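Local coordinates for cytoplasmic protein (Cryptococcus neoformans var. grubii serotype A, PDB 7LPO), which probably hydrolyses the beta-glucosidic bond of steryl glucosides, as a sterylglucosidase of glycosyl hydrolase family 5, at residues A663-V674 against V705-Y716. Residues are numbered along the deposited sequence; the frame is centred on the assembly and turned at random.
Sequences AAFCRPYPVATV and VYTEIYLPFVHY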
loop_
_atom_site.group_PDB
_atom_site.type_symbol
_atom_site.label_atom_id
_atom_site.label_comp_id
_atom_site.label_asym_id
_atom_site.label_seq_id
_atom_site.Cartn_x
_atom_site.Cartn_y
_atom_site.Cartn_z
ATOM N N ALA A 663 9.743 8.591 18.266
ATOM C CA ALA A 663 11.011 7.937 18.573
ATOM C C ALA A 663 11.198 6.658 17.764
ATOM O O ALA A 663 12.335 6.255 17.493
ATOM C CB ALA A 663 11.098 7.633 20.063
ATOM N N ALA A 664 10.108 6.009 17.358
ATOM C CA ALA A 664 10.227 4.739 16.654
ATOM C C ALA A 664 10.321 4.898 15.143
ATOM O O ALA A 664 11.032 4.121 14.496
ATOM C CB ALA A 664 9.045 3.829 16.999
ATOM N N PHE A 665 9.636 5.882 14.550
ATOM C CA PHE A 665 9.672 5.995 13.097
ATOM C C PHE A 665 10.712 6.980 12.581
ATOM O O PHE A 665 11.051 6.917 11.397
ATOM C CB PHE A 665 8.282 6.338 12.523
ATOM C CG PHE A 665 7.725 7.690 12.900
ATOM C CD1 PHE A 665 8.236 8.857 12.359
ATOM C CD2 PHE A 665 6.617 7.777 13.726
ATOM C CE1 PHE A 665 7.681 10.090 12.675
ATOM C CE2 PHE A 665 6.047 9.003 14.037
ATOM C CZ PHE A 665 6.579 10.163 13.510
ATOM N N CYS A 666 11.251 7.852 13.426
ATOM C CA CYS A 666 12.326 8.763 13.040
ATOM C C CYS A 666 13.634 8.184 13.567
ATOM O O CYS A 666 13.868 8.179 14.781
ATOM C CB CYS A 666 12.081 10.166 13.592
ATOM S SG CYS A 666 13.330 11.365 13.078
ATOM N N ARG A 667 14.478 7.696 12.657
ATOM C CA ARG A 667 15.589 6.823 13.013
ATOM C C ARG A 667 16.828 7.157 12.198
ATOM O O ARG A 667 16.718 7.630 11.062
ATOM C CB ARG A 667 15.255 5.343 12.768
ATOM C CG ARG A 667 13.843 4.913 13.151
ATOM C CD ARG A 667 13.423 3.665 12.368
ATOM N NE ARG A 667 14.237 2.498 12.690
ATOM C CZ ARG A 667 14.116 1.774 13.805
ATOM N NH1 ARG A 667 13.207 2.087 14.726
ATOM N NH2 ARG A 667 14.908 0.727 14.001
ATOM N N PRO A 668 18.018 6.908 12.747
ATOM C CA PRO A 668 19.241 7.052 11.944
ATOM C C PRO A 668 19.330 5.972 10.878
ATOM O O PRO A 668 18.945 4.821 11.100
ATOM C CB PRO A 668 20.362 6.897 12.975
ATOM C CG PRO A 668 19.745 5.991 14.029
ATOM C CD PRO A 668 18.304 6.426 14.115
ATOM N N TYR A 669 19.852 6.346 9.716
ATOM C CA TYR A 669 20.064 5.386 8.642
ATOM C C TYR A 669 20.982 6.012 7.599
ATOM O O TYR A 669 21.086 7.242 7.517
ATOM C CB TYR A 669 18.735 4.954 8.002
ATOM C CG TYR A 669 18.112 5.960 7.082
ATOM C CD1 TYR A 669 17.399 7.036 7.582
ATOM C CD2 TYR A 669 18.210 5.816 5.704
ATOM C CE1 TYR A 669 16.817 7.963 6.731
ATOM C CE2 TYR A 669 17.627 6.720 4.847
ATOM C CZ TYR A 669 16.933 7.794 5.364
ATOM O OH TYR A 669 16.359 8.696 4.509
ATOM N N PRO A 670 21.656 5.175 6.794
ATOM C CA PRO A 670 22.563 5.676 5.750
ATOM C C PRO A 670 21.824 6.027 4.466
ATOM O O PRO A 670 21.295 5.153 3.773
ATOM C CB PRO A 670 23.533 4.503 5.547
ATOM C CG PRO A 670 22.687 3.282 5.848
ATOM C CD PRO A 670 21.673 3.703 6.897
ATOM N N VAL A 671 21.827 7.315 4.124
ATOM C CA VAL A 671 21.160 7.767 2.909
ATOM C C VAL A 671 21.928 7.319 1.669
ATOM O O VAL A 671 21.326 6.967 0.644
ATOM C CB VAL A 671 20.994 9.297 2.945
ATOM C CG1 VAL A 671 20.497 9.794 1.617
ATOM C CG2 VAL A 671 20.057 9.709 4.068
ATOM N N ALA A 672 23.259 7.334 1.729
ATOM C CA ALA A 672 24.075 6.991 0.572
ATOM C C ALA A 672 25.396 6.441 1.069
ATOM O O ALA A 672 25.991 6.985 2.004
ATOM C CB ALA A 672 24.310 8.196 -0.341
ATOM N N THR A 673 25.849 5.360 0.441
ATOM C CA THR A 673 26.957 4.587 0.970
ATOM C C THR A 673 27.952 4.239 -0.122
ATOM O O THR A 673 27.569 3.747 -1.189
ATOM C CB THR A 673 26.466 3.295 1.626
ATOM O OG1 THR A 673 25.715 3.607 2.798
ATOM C CG2 THR A 673 27.643 2.424 1.993
ATOM N N VAL A 674 29.230 4.481 0.164
ATOM C CA VAL A 674 30.320 3.967 -0.654
ATOM C C VAL A 674 30.509 2.512 -0.239
ATOM O O VAL A 674 31.049 2.224 0.832
ATOM C CB VAL A 674 31.602 4.782 -0.480
ATOM C CG1 VAL A 674 32.752 4.093 -1.188
ATOM C CG2 VAL A 674 31.392 6.206 -0.999
ATOM N N VAL A 705 32.872 11.931 -2.945
ATOM C CA VAL A 705 32.092 10.695 -2.979
ATOM C C VAL A 705 32.337 9.981 -1.657
ATOM O O VAL A 705 33.366 9.323 -1.471
ATOM C CB VAL A 705 32.459 9.803 -4.171
ATOM C CG1 VAL A 705 31.579 8.567 -4.207
ATOM C CG2 VAL A 705 32.327 10.602 -5.465
ATOM N N TYR A 706 31.381 10.099 -0.740
ATOM C CA TYR A 706 31.513 9.601 0.616
ATOM C C TYR A 706 30.157 9.086 1.076
ATOM O O TYR A 706 29.133 9.255 0.407
ATOM C CB TYR A 706 32.013 10.711 1.547
ATOM C CG TYR A 706 31.237 11.970 1.317
ATOM C CD1 TYR A 706 30.028 12.176 1.955
ATOM C CD2 TYR A 706 31.676 12.927 0.411
ATOM C CE1 TYR A 706 29.284 13.311 1.724
ATOM C CE2 TYR A 706 30.930 14.078 0.166
ATOM C CZ TYR A 706 29.739 14.260 0.831
ATOM O OH TYR A 706 28.978 15.382 0.614
ATOM N N THR A 707 30.156 8.467 2.248
ATOM C CA THR A 707 28.943 7.960 2.861
ATOM C C THR A 707 28.263 9.055 3.675
ATOM O O THR A 707 28.920 9.815 4.394
ATOM C CB THR A 707 29.281 6.762 3.745
ATOM O OG1 THR A 707 29.838 5.722 2.929
ATOM C CG2 THR A 707 28.060 6.245 4.472
ATOM N N GLU A 708 26.939 9.136 3.539
ATOM C CA GLU A 708 26.117 10.113 4.237
ATOM C C GLU A 708 25.085 9.374 5.072
ATOM O O GLU A 708 24.392 8.484 4.570
ATOM C CB GLU A 708 25.398 11.061 3.275
ATOM C CG GLU A 708 26.317 11.917 2.439
ATOM C CD GLU A 708 25.560 12.855 1.503
ATOM O OE1 GLU A 708 24.914 13.803 2.006
ATOM O OE2 GLU A 708 25.616 12.641 0.269
ATOM N N ILE A 709 24.984 9.756 6.337
ATOM C CA ILE A 709 24.098 9.130 7.303
ATOM C C ILE A 709 23.232 10.219 7.917
ATOM O O ILE A 709 23.729 11.296 8.264
ATOM C CB ILE A 709 24.897 8.377 8.392
ATOM C CG1 ILE A 709 25.447 7.069 7.820
ATOM C CG2 ILE A 709 24.035 8.136 9.608
ATOM C CD1 ILE A 709 26.653 6.515 8.587
ATOM N N TYR A 710 21.938 9.943 8.043
ATOM C CA TYR A 710 21.011 10.829 8.735
ATOM C C TYR A 710 21.028 10.513 10.226
ATOM O O TYR A 710 20.842 9.358 10.620
ATOM C CB TYR A 710 19.597 10.663 8.170
ATOM C CG TYR A 710 18.503 11.314 8.990
ATOM C CD1 TYR A 710 18.324 12.691 8.981
ATOM C CD2 TYR A 710 17.634 10.548 9.753
ATOM C CE1 TYR A 710 17.317 13.285 9.727
ATOM C CE2 TYR A 710 16.643 11.126 10.501
ATOM C CZ TYR A 710 16.479 12.497 10.484
ATOM O OH TYR A 710 15.472 13.079 11.216
ATOM N N LEU A 711 21.249 11.534 11.050
ATOM C CA LEU A 711 21.194 11.378 12.505
ATOM C C LEU A 711 20.119 12.291 13.079
ATOM O O LEU A 711 20.306 13.523 13.113
ATOM C CB LEU A 711 22.548 11.688 13.135
ATOM C CG LEU A 711 23.722 10.794 12.730
ATOM C CD1 LEU A 711 25.006 11.372 13.310
ATOM C CD2 LEU A 711 23.533 9.364 13.179
ATOM N N PRO A 712 18.994 11.757 13.550
ATOM C CA PRO A 712 17.860 12.628 13.899
ATOM C C PRO A 712 18.068 13.383 15.208
ATOM O O PRO A 712 18.482 12.813 16.223
ATOM C CB PRO A 712 16.677 11.654 13.995
ATOM C CG PRO A 712 17.305 10.330 14.346
ATOM C CD PRO A 712 18.680 10.326 13.698
ATOM N N PHE A 713 17.748 14.679 15.173
ATOM C CA PHE A 713 17.624 15.460 16.398
ATOM C C PHE A 713 16.713 14.775 17.403
ATOM O O PHE A 713 16.897 14.922 18.616
ATOM C CB PHE A 713 17.047 16.852 16.097
ATOM C CG PHE A 713 17.978 17.769 15.365
ATOM C CD1 PHE A 713 19.333 17.782 15.637
ATOM C CD2 PHE A 713 17.484 18.638 14.413
ATOM C CE1 PHE A 713 20.183 18.640 14.966
ATOM C CE2 PHE A 713 18.317 19.492 13.735
ATOM C CZ PHE A 713 19.675 19.494 14.012
ATOM N N VAL A 714 15.695 14.066 16.911
ATOM C CA VAL A 714 14.739 13.378 17.775
ATOM C C VAL A 714 15.449 12.500 18.796
ATOM O O VAL A 714 14.994 12.367 19.939
ATOM C CB VAL A 714 13.759 12.558 16.911
ATOM C CG1 VAL A 714 13.159 11.434 17.706
ATOM C CG2 VAL A 714 12.688 13.448 16.334
ATOM N N HIS A 715 16.561 11.871 18.401
ATOM C CA HIS A 715 17.299 10.983 19.286
ATOM C C HIS A 715 18.631 11.540 19.767
ATOM O O HIS A 715 19.125 11.096 20.811
ATOM C CB HIS A 715 17.593 9.644 18.590
ATOM C CG HIS A 715 16.377 8.820 18.328
ATOM N ND1 HIS A 715 15.736 8.109 19.319
ATOM C CD2 HIS A 715 15.669 8.614 17.194
ATOM C CE1 HIS A 715 14.691 7.487 18.803
ATOM N NE2 HIS A 715 14.626 7.780 17.516
ATOM N N TYR A 716 19.238 12.462 19.028
ATOM C CA TYR A 716 20.635 12.815 19.236
ATOM C C TYR A 716 20.855 14.299 19.509
ATOM O O TYR A 716 22.006 14.724 19.657
ATOM C CB TYR A 716 21.457 12.381 18.016
ATOM C CG TYR A 716 21.481 10.877 17.787
ATOM C CD1 TYR A 716 22.113 10.028 18.685
ATOM C CD2 TYR A 716 20.876 10.313 16.677
ATOM C CE1 TYR A 716 22.140 8.659 18.483
ATOM C CE2 TYR A 716 20.907 8.941 16.460
ATOM C CZ TYR A 716 21.535 8.119 17.369
ATOM O OH TYR A 716 21.564 6.761 17.165
#
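E708 and A672 pair through both backbone groups: E708 N donates to A672 O at 2.8 Å, and E708 O accepts the nearly straight bond from A672 N (168°) together with a weak, bent one from V671 N, two residues facing one in a classic beta bulge. Past the non-hydrogen-bonded pair P670/I709, Y710 N donates to Y669 O at 2.9 Å and Y669 N returns a longer bond to Y710 O. Beyond the bulge T707 OG1, also hydrogen-bonded to Y754 OH, accepts from V674 N at 3.1 Å. At the other end, H715 NE2 sits between A663 O and C666 O, both at the ring edge; the two bonds are weak, near 121°, and tie the end of helix 662-665 to helix 713-716. These antiparallel strands belong to the family 5 C-terminal beta domain; 669-673 also pairs with strand 35-43, and 707-710 with 749-753. With chi1 at -177°, the sulfur of C666 swings away from its backbone N and reaches the edge of the Y710 ring, SG 3.3 Å from Y710 OH, which is bonded to A93 O, and 3.5 Å from P712 CB. R667 O approaches the same ring in its plane, 3.3 Å from Y710 CD2. The Y669 ring crosses that of Y710 at a slant, Y669 CE1 to Y710 CD2 4.1 Å. P668 packs its CB against P712 CD and L711 CD2, and its CG against the edge of Y716, where F682 and F689 also touch P668.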